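PDB 6I86: uncharacterized protein from Chondromyces crocatus, which is of unknown function but is encoded in the crocagin gene cluster and probably takes part in the biosynthesis of that ribosomally made peptide natural product. Local coordinates for residues Ile11-Thr16 against Glu59-Val64; Trp17-Asp22 against Val96-Asp101. One frame throughout, in Å; residues are numbered along the deposited sequence.

Contact 1 (Ile11-Thr16 against Glu59-Val64); sequences ILPAST and EGYFKV
Pro13 and Tyr61 lie side by side on the same face of two antiparallel strands, the proline ring packed flat against the phenol. Pro13 CB sits over one face of the tyrosine ring, 3.6 Å from its centroid and 15° off the normal, a CH-pi contact; Pro13 CD meets Tyr61 CE2 at 3.5 Å. Proline suits this non-hydrogen-bonded pair, which asks no N-H of it. A serine in place of Tyr61 would probably leave the pyrrolidine ring without its aromatic cover and open a gap beside it. On the same face, Ile11 runs alongside the aliphatic part of Lys63, CD1 to CE 3.7 Å, while the lysine NZ reaches on to Glu144 O.

The backbones form an antiparallel pair at the edge of a mixed five-stranded sheet, strand 4-14 being outermost within the chain. Leu12 with Phe62 and Ala14 with Gly60 each exchange two hydrogen bonds; Phe62 N gives to Leu12 O at 3.0 Å.

On the other face, Phe62, with CG beside its backbone N (chi1 -50°), brings its ring edge to Ala14 O, 3.4 Å from CE2. Gly60 suits this place because a CB would strike Phe62 CZ.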
ATOM      1  N   ILE A  11      -9.530  -0.065  -3.663  1.00 24.92           N
ATOM      2  CA  ILE A  11      -9.696   1.167  -4.422  1.00 26.72           C
ATOM      3  C   ILE A  11     -10.001   2.267  -3.420  1.00 30.77           C
ATOM      4  O   ILE A  11     -10.994   2.185  -2.688  1.00 28.90           O
ATOM      5  CB  ILE A  11     -10.814   1.055  -5.470  1.00 27.50           C
ATOM      6  CG1 ILE A  11     -10.557  -0.118  -6.416  1.00 28.49           C
ATOM      7  CG2 ILE A  11     -10.939   2.350  -6.252  1.00 25.81           C
ATOM      8  CD1 ILE A  11     -11.664  -0.331  -7.422  1.00 37.72           C
ATOM      9  N   LEU A  12      -9.145   3.284  -3.372  1.00 25.61           N
ATOM     10  CA  LEU A  12      -9.332   4.352  -2.402  1.00 22.11           C
ATOM     11  C   LEU A  12      -8.900   5.677  -3.016  1.00 27.24           C
ATOM     12  O   LEU A  12      -8.063   5.690  -3.923  1.00 22.71           O
ATOM     13  CB  LEU A  12      -8.544   4.097  -1.105  1.00 23.44           C
ATOM     14  CG  LEU A  12      -7.198   3.365  -1.039  1.00 40.09           C
ATOM     15  CD1 LEU A  12      -6.226   3.774  -2.136  1.00 45.70           C
ATOM     16  CD2 LEU A  12      -6.583   3.616   0.327  1.00 32.00           C
ATOM     17  N   PRO A  13      -9.454   6.787  -2.543  1.00 25.29           N
ATOM     18  CA  PRO A  13      -8.947   8.094  -2.970  1.00 24.30           C
ATOM     19  C   PRO A  13      -7.713   8.491  -2.178  1.00 26.95           C
ATOM     20  O   PRO A  13      -7.501   8.057  -1.044  1.00 25.75           O
ATOM     21  CB  PRO A  13     -10.119   9.034  -2.668  1.00 26.15           C
ATOM     22  CG  PRO A  13     -10.770   8.414  -1.463  1.00 28.12           C
ATOM     23  CD  PRO A  13     -10.595   6.912  -1.619  1.00 27.10           C
ATOM     24  N   ALA A  14      -6.895   9.338  -2.799  1.00 25.60           N
ATOM     25  CA  ALA A  14      -5.692   9.842  -2.154  1.00 27.13           C
ATOM     26  C   ALA A  14      -5.191  11.054  -2.922  1.00 34.82           C
ATOM     27  O   ALA A  14      -5.287  11.109  -4.151  1.00 32.00           O
ATOM     28  CB  ALA A  14      -4.599   8.770  -2.080  1.00 25.39           C
ATOM     29  N   SER A  15      -4.659  12.026  -2.179  1.00 33.15           N
ATOM     30  CA  SER A  15      -4.058  13.210  -2.775  1.00 32.32           C
ATOM     31  C   SER A  15      -2.538  13.217  -2.712  1.00 30.43           C
ATOM     32  O   SER A  15      -1.909  13.858  -3.558  1.00 25.88           O
ATOM     33  CB  SER A  15      -4.594  14.481  -2.096  1.00 29.55           C
ATOM     34  OG  SER A  15      -4.225  14.532  -0.728  1.00 34.69           O
ATOM     35  N   THR A  16      -1.935  12.523  -1.746  1.00 26.53           N
ATOM     36  CA  THR A  16      -0.482  12.499  -1.625  1.00 28.98           C
ATOM     37  C   THR A  16       0.036  11.109  -1.269  1.00 25.81           C
ATOM     38  O   THR A  16       0.774  10.501  -2.051  1.00 23.42           O
ATOM     39  CB  THR A  16      -0.004  13.512  -0.577  1.00 30.29           C
ATOM     40  OG1 THR A  16      -0.759  13.348   0.630  1.00 34.67           O
ATOM     41  CG2 THR A  16      -0.166  14.940  -1.075  1.00 33.99           C
ATOM     42  N   GLU A  59      -4.365  14.200  -6.760  1.00 27.80           N
ATOM     43  CA  GLU A  59      -5.523  13.551  -6.157  1.00 29.79           C
ATOM     44  C   GLU A  59      -6.282  12.714  -7.181  1.00 30.09           C
ATOM     45  O   GLU A  59      -6.491  13.138  -8.323  1.00 23.47           O
ATOM     46  CB  GLU A  59      -6.454  14.596  -5.538  1.00 37.65           C
ATOM     47  CG  GLU A  59      -7.922  14.175  -5.463  1.00 52.09           C
ATOM     48  CD  GLU A  59      -8.221  13.263  -4.286  1.00 62.00           C
ATOM     49  OE1 GLU A  59      -9.157  12.440  -4.388  1.00 55.07           O
ATOM     50  OE2 GLU A  59      -7.528  13.372  -3.256  1.00 70.25           O
ATOM     51  N   GLY A  60      -6.688  11.521  -6.767  1.00 21.87           N
ATOM     52  CA  GLY A  60      -7.504  10.675  -7.610  1.00 26.06           C
ATOM     53  C   GLY A  60      -7.994   9.472  -6.837  1.00 26.65           C
ATOM     54  O   GLY A  60      -7.882   9.410  -5.611  1.00 26.33           O
ATOM     55  N   TYR A  61      -8.555   8.519  -7.573  1.00 23.79           N
ATOM     56  CA  TYR A  61      -8.934   7.220  -7.035  1.00 27.59           C
ATOM     57  C   TYR A  61      -8.042   6.167  -7.672  1.00 29.49           C
ATOM     58  O   TYR A  61      -7.877   6.151  -8.895  1.00 25.44           O
ATOM     59  CB  TYR A  61     -10.402   6.900  -7.318  1.00 28.12           C
ATOM     60  CG  TYR A  61     -11.380   7.488  -6.329  1.00 35.73           C
ATOM     61  CD1 TYR A  61     -11.853   8.783  -6.477  1.00 34.90           C
ATOM     62  CD2 TYR A  61     -11.840   6.741  -5.254  1.00 36.67           C
ATOM     63  CE1 TYR A  61     -12.755   9.322  -5.580  1.00 40.14           C
ATOM     64  CE2 TYR A  61     -12.743   7.271  -4.350  1.00 36.64           C
ATOM     65  CZ  TYR A  61     -13.196   8.562  -4.517  1.00 40.79           C
ATOM     66  OH  TYR A  61     -14.095   9.095  -3.619  1.00 49.60           O
ATOM     67  N   PHE A  62      -7.475   5.290  -6.851  1.00 23.72           N
ATOM     68  CA  PHE A  62      -6.432   4.391  -7.316  1.00 24.86           C
ATOM     69  C   PHE A  62      -6.699   2.966  -6.862  1.00 25.39           C
ATOM     70  O   PHE A  62      -7.116   2.729  -5.725  1.00 24.70           O
ATOM     71  CB  PHE A  62      -5.063   4.866  -6.824  1.00 19.27           C
ATOM     72  CG  PHE A  62      -4.810   6.319  -7.096  1.00 24.82           C
ATOM     73  CD1 PHE A  62      -4.568   6.761  -8.390  1.00 18.64           C
ATOM     74  CD2 PHE A  62      -4.854   7.251  -6.071  1.00 24.24           C
ATOM     75  CE1 PHE A  62      -4.350   8.105  -8.655  1.00 24.35           C
ATOM     76  CE2 PHE A  62      -4.636   8.600  -6.329  1.00 26.54           C
ATOM     77  CZ  PHE A  62      -4.383   9.026  -7.622  1.00 24.51           C
ATOM     78  N   LYS A  63      -6.447   2.027  -7.767  1.00 20.75           N
ATOM     79  CA  LYS A  63      -6.613   0.605  -7.508  1.00 17.28           C
ATOM     80  C   LYS A  63      -5.243   0.010  -7.206  1.00 20.77           C
ATOM     81  O   LYS A  63      -4.332   0.084  -8.039  1.00 22.20           O
ATOM     82  CB  LYS A  63      -7.257  -0.089  -8.708  1.00 23.89           C
ATOM     83  CG  LYS A  63      -7.348  -1.603  -8.592  1.00 27.04           C
ATOM     84  CD  LYS A  63      -7.976  -2.217  -9.841  1.00 24.36           C
ATOM     85  CE  LYS A  63      -9.440  -1.829  -9.985  1.00 27.52           C
ATOM     86  NZ  LYS A  63     -10.048  -2.387 -11.228  1.00 32.71           N
ATOM     87  N   VAL A  64      -5.096  -0.567  -6.016  1.00 20.35           N
ATOM     88  CA  VAL A  64      -3.835  -1.145  -5.569  1.00 20.72           C
ATOM     89  C   VAL A  64      -4.060  -2.626  -5.313  1.00 22.30           C
ATOM     90  O   VAL A  64      -4.890  -2.998  -4.475  1.00 18.95           O
ATOM     91  CB  VAL A  64      -3.296  -0.448  -4.310  1.00 21.36           C
ATOM     92  CG1 VAL A  64      -1.937  -1.022  -3.924  1.00 21.16           C
ATOM     93  CG2 VAL A  64      -3.206   1.053  -4.530  1.00 20.14           C
TER

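Contact 2 (Trp17-Asp22 against Val96-Asp101); sequences WILFFD and VACTTD
Phe21 lies across Val96 and Cys98, its ring drawn over the neighbouring strand. Its CG falls between the backbone N and the carbonyl carbon (chi1 44°), which swings the ring over the partner backbone and sets one face above Val96 O. Two different contacts follow. Val96 CG2 comes from the side of the ring that faces Val96 O and touches Phe21 CE1 at 3.4 Å, a close fit for one methyl of the branched valine; Cys98 SG instead approaches the ring edge, 4.7 Å from the centroid and 78° off the normal, a sulfur-aromatic contact. The small, polarisable thiol can serve two neighbours at once, for Leu19 CD1 meets the same SG at 3.8 Å.

The opposite face of the pair carries Ile18, Phe20, Ala97 and Thr99. Here Phe20 CE1 rests against Ala97 CB at 3.6 Å, and alanine's lone methyl suits a place beside so broad a ring. At the strand's start, Trp17 and Thr100 cross at a slant, CE3 of the indole to the threonine CG2 at 3.9 Å. The threonine's other branch, OG1, shares a water with Trp17 N, 2.8 Å from OG1; the same water gives a weak bond to Asp101 OD2.

Backbone bonds fix this register: Leu19 pairs with Cys98 and Phe21 with Val96, two bonds each, and Val96 N to Phe21 O is nearly straight at 173°. The Thr100 N to Trp17 O bond is weak, as the strands part.

These are the two central strands of an antiparallel four-stranded sheet, with strand 51-55 beside 17-22 and strand 107-111 beside 94-99. Ile42 of helix 38-47 packs on Trp17, Leu19 and Thr100, while Leu12 and Ile10 of strand 4-14 meet the face of Ile18, Phe20, Ala97 and Thr99.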
ATOM      1  N   TRP A  17      -0.340  10.592  -0.101  1.00 24.40           N
ATOM      2  CA  TRP A  17       0.241   9.366   0.431  1.00 24.57           C
ATOM      3  C   TRP A  17      -0.830   8.325   0.730  1.00 28.59           C
ATOM      4  O   TRP A  17      -1.814   8.615   1.418  1.00 22.40           O
ATOM      5  CB  TRP A  17       1.038   9.647   1.706  1.00 23.11           C
ATOM      6  CG  TRP A  17       2.300  10.417   1.490  1.00 28.19           C
ATOM      7  CD1 TRP A  17       2.880  10.735   0.296  1.00 24.97           C
ATOM      8  CD2 TRP A  17       3.154  10.949   2.506  1.00 29.82           C
ATOM      9  NE1 TRP A  17       4.039  11.441   0.508  1.00 33.22           N
ATOM     10  CE2 TRP A  17       4.231  11.585   1.858  1.00 33.15           C
ATOM     11  CE3 TRP A  17       3.110  10.952   3.902  1.00 37.05           C
ATOM     12  CZ2 TRP A  17       5.254  12.219   2.559  1.00 45.37           C
ATOM     13  CZ3 TRP A  17       4.126  11.581   4.597  1.00 43.20           C
ATOM     14  CH2 TRP A  17       5.184  12.205   3.926  1.00 47.66           C
ATOM     15  N   ILE A  18      -0.621   7.112   0.222  1.00 24.17           N
ATOM     16  CA  ILE A  18      -1.315   5.919   0.688  1.00 23.12           C
ATOM     17  C   ILE A  18      -0.352   5.162   1.590  1.00 23.76           C
ATOM     18  O   ILE A  18       0.817   4.969   1.235  1.00 23.50           O
ATOM     19  CB  ILE A  18      -1.783   5.042  -0.487  1.00 22.07           C
ATOM     20  CG1 ILE A  18      -2.723   5.832  -1.397  1.00 25.72           C
ATOM     21  CG2 ILE A  18      -2.470   3.790   0.025  1.00 25.17           C
ATOM     22  CD1 ILE A  18      -2.898   5.229  -2.777  1.00 31.17           C
ATOM     23  N   LEU A  19      -0.827   4.743   2.761  1.00 22.61           N
ATOM     24  CA  LEU A  19       0.030   4.172   3.792  1.00 19.66           C
ATOM     25  C   LEU A  19      -0.414   2.754   4.118  1.00 21.78           C
ATOM     26  O   LEU A  19      -1.600   2.511   4.361  1.00 20.39           O
ATOM     27  CB  LEU A  19       0.010   5.038   5.056  1.00 19.97           C
ATOM     28  CG  LEU A  19       0.365   6.512   4.857  1.00 27.72           C
ATOM     29  CD1 LEU A  19       0.019   7.316   6.102  1.00 30.54           C
ATOM     30  CD2 LEU A  19       1.835   6.681   4.497  1.00 28.75           C
ATOM     31  N   PHE A  20       0.540   1.827   4.129  1.00 23.75           N
ATOM     32  CA  PHE A  20       0.304   0.427   4.456  1.00 20.85           C
ATOM     33  C   PHE A  20       1.020   0.095   5.755  1.00 18.72           C
ATOM     34  O   PHE A  20       2.180   0.467   5.935  1.00 22.80           O
ATOM     35  CB  PHE A  20       0.813  -0.505   3.353  1.00 16.75           C
ATOM     36  CG  PHE A  20      -0.112  -0.633   2.181  1.00 20.86           C
ATOM     37  CD1 PHE A  20      -0.934   0.411   1.803  1.00 32.88           C
ATOM     38  CD2 PHE A  20      -0.158  -1.809   1.459  1.00 38.45           C
ATOM     39  CE1 PHE A  20      -1.783   0.285   0.724  1.00 34.49           C
ATOM     40  CE2 PHE A  20      -1.003  -1.937   0.383  1.00 37.66           C
ATOM     41  CZ  PHE A  20      -1.818  -0.891   0.013  1.00 31.73           C
ATOM     42  N   PHE A  21       0.340  -0.620   6.650  1.00 18.08           N
ATOM     43  CA  PHE A  21       0.922  -0.898   7.957  1.00 20.38           C
ATOM     44  C   PHE A  21       0.148  -2.014   8.640  1.00 25.46           C
ATOM     45  O   PHE A  21      -0.973  -2.354   8.247  1.00 26.82           O
ATOM     46  CB  PHE A  21       0.933   0.354   8.843  1.00 22.63           C
ATOM     47  CG  PHE A  21      -0.347   1.142   8.789  1.00 23.36           C
ATOM     48  CD1 PHE A  21      -1.382   0.877   9.675  1.00 23.71           C
ATOM     49  CD2 PHE A  21      -0.521   2.144   7.845  1.00 27.56           C
ATOM     50  CE1 PHE A  21      -2.560   1.606   9.622  1.00 25.39           C
ATOM     51  CE2 PHE A  21      -1.702   2.867   7.784  1.00 24.77           C
ATOM     52  CZ  PHE A  21      -2.720   2.598   8.674  1.00 24.56           C
ATOM     53  N   ASP A  22       0.766  -2.576   9.676  1.00 25.65           N
ATOM     54  CA  ASP A  22       0.088  -3.550  10.515  1.00 24.87           C
ATOM     55  C   ASP A  22      -1.022  -2.868  11.301  1.00 30.89           C
ATOM     56  O   ASP A  22      -0.901  -1.704  11.694  1.00 29.97           O
ATOM     57  CB  ASP A  22       1.082  -4.216  11.465  1.00 26.12           C
ATOM     58  CG  ASP A  22       0.498  -5.423  12.172  1.00 30.53           C
ATOM     59  OD1 ASP A  22      -0.242  -5.235  13.158  1.00 28.29           O
ATOM     60  OD2 ASP A  22       0.777  -6.562  11.741  1.00 29.91           O
ATOM     61  N   VAL A  96      -3.233  -3.346   6.824  1.00 26.69           N
ATOM     62  CA  VAL A  96      -4.304  -2.384   6.603  1.00 26.20           C
ATOM     63  C   VAL A  96      -3.724  -1.132   5.958  1.00 22.23           C
ATOM     64  O   VAL A  96      -2.509  -0.920   5.934  1.00 25.06           O
ATOM     65  CB  VAL A  96      -5.045  -2.013   7.904  1.00 33.55           C
ATOM     66  CG1 VAL A  96      -5.591  -3.254   8.585  1.00 31.99           C
ATOM     67  CG2 VAL A  96      -4.115  -1.278   8.833  1.00 34.42           C
ATOM     68  N   ALA A  97      -4.619  -0.288   5.452  1.00 23.47           N
ATOM     69  CA  ALA A  97      -4.225   0.882   4.685  1.00 21.96           C
ATOM     70  C   ALA A  97      -5.013   2.105   5.128  1.00 26.26           C
ATOM     71  O   ALA A  97      -6.178   2.005   5.524  1.00 26.32           O
ATOM     72  CB  ALA A  97      -4.428   0.655   3.182  1.00 24.12           C
ATOM     73  N   CYS A  98      -4.357   3.264   5.054  1.00 22.84           N
ATOM     74  CA  CYS A  98      -5.010   4.549   5.247  1.00 24.34           C
ATOM     75  C   CYS A  98      -4.376   5.551   4.288  1.00 24.77           C
ATOM     76  O   CYS A  98      -3.505   5.204   3.485  1.00 25.07           O
ATOM     77  CB  CYS A  98      -4.911   5.006   6.706  1.00 28.94           C
ATOM     78  SG  CYS A  98      -3.413   5.913   7.125  1.00 30.82           S
ATOM     79  N   THR A  99      -4.839   6.796   4.355  1.00 27.37           N
ATOM     80  CA  THR A  99      -4.237   7.903   3.627  1.00 26.68           C
ATOM     81  C   THR A  99      -4.051   9.067   4.589  1.00 33.23           C
ATOM     82  O   THR A  99      -4.610   9.085   5.688  1.00 32.03           O
ATOM     83  CB  THR A  99      -5.091   8.346   2.425  1.00 27.84           C
ATOM     84  OG1 THR A  99      -6.200   9.124   2.887  1.00 29.67           O
ATOM     85  CG2 THR A  99      -5.607   7.143   1.636  1.00 28.30           C
ATOM     86  N   THR A 100      -3.248  10.047   4.173  1.00 28.80           N
ATOM     87  CA  THR A 100      -3.160  11.274   4.952  1.00 32.62           C
ATOM     88  C   THR A 100      -4.433  12.103   4.857  1.00 40.04           C
ATOM     89  O   THR A 100      -4.606  13.035   5.649  1.00 38.04           O
ATOM     90  CB  THR A 100      -1.955  12.109   4.509  1.00 31.53           C
ATOM     91  OG1 THR A 100      -1.974  12.271   3.086  1.00 36.25           O
ATOM     92  CG2 THR A 100      -0.656  11.431   4.927  1.00 32.13           C
ATOM     93  N   ASP A 101      -5.324  11.780   3.916  1.00 32.52           N
ATOM     94  CA  ASP A 101      -6.630  12.426   3.858  1.00 35.21           C
ATOM     95  C   ASP A 101      -7.612  11.785   4.835  1.00 40.13           C
ATOM     96  O   ASP A 101      -8.427  12.485   5.448  1.00 41.04           O
ATOM     97  CB  ASP A 101      -7.187  12.369   2.433  1.00 38.87           C
ATOM     98  CG  ASP A 101      -6.260  13.006   1.414  1.00 44.42           C
ATOM     99  OD1 ASP A 101      -5.738  14.105   1.692  1.00 39.67           O
ATOM    100  OD2 ASP A 101      -6.064  12.419   0.327  1.00 52.66           O
TER
HETATM  101  O   HOH W   1      -3.079  11.385   0.678  1.00 27.62           O

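Contacts 1 and 2 have centres about 11 Å apart and belong to different sheets: contact 1 to the mixed five-stranded one, contact 2 to the antiparallel four-stranded one. Strands 4-14 and 17-22 follow each other directly, so the turn between them carries the chain from one sheet to the next. The partners then come in the same order, 59-64 before 96-101, and the two connections therefore cross along the sequence. At the junction Ser15 OG probably hydrogen-bonds Asp101 OD1 at 2.9 Å, and Pro13 O packs on Thr99 CG2. Both sheets are thus tied together through residues distant in sequence, with contact 2 nearer the centre of the chain.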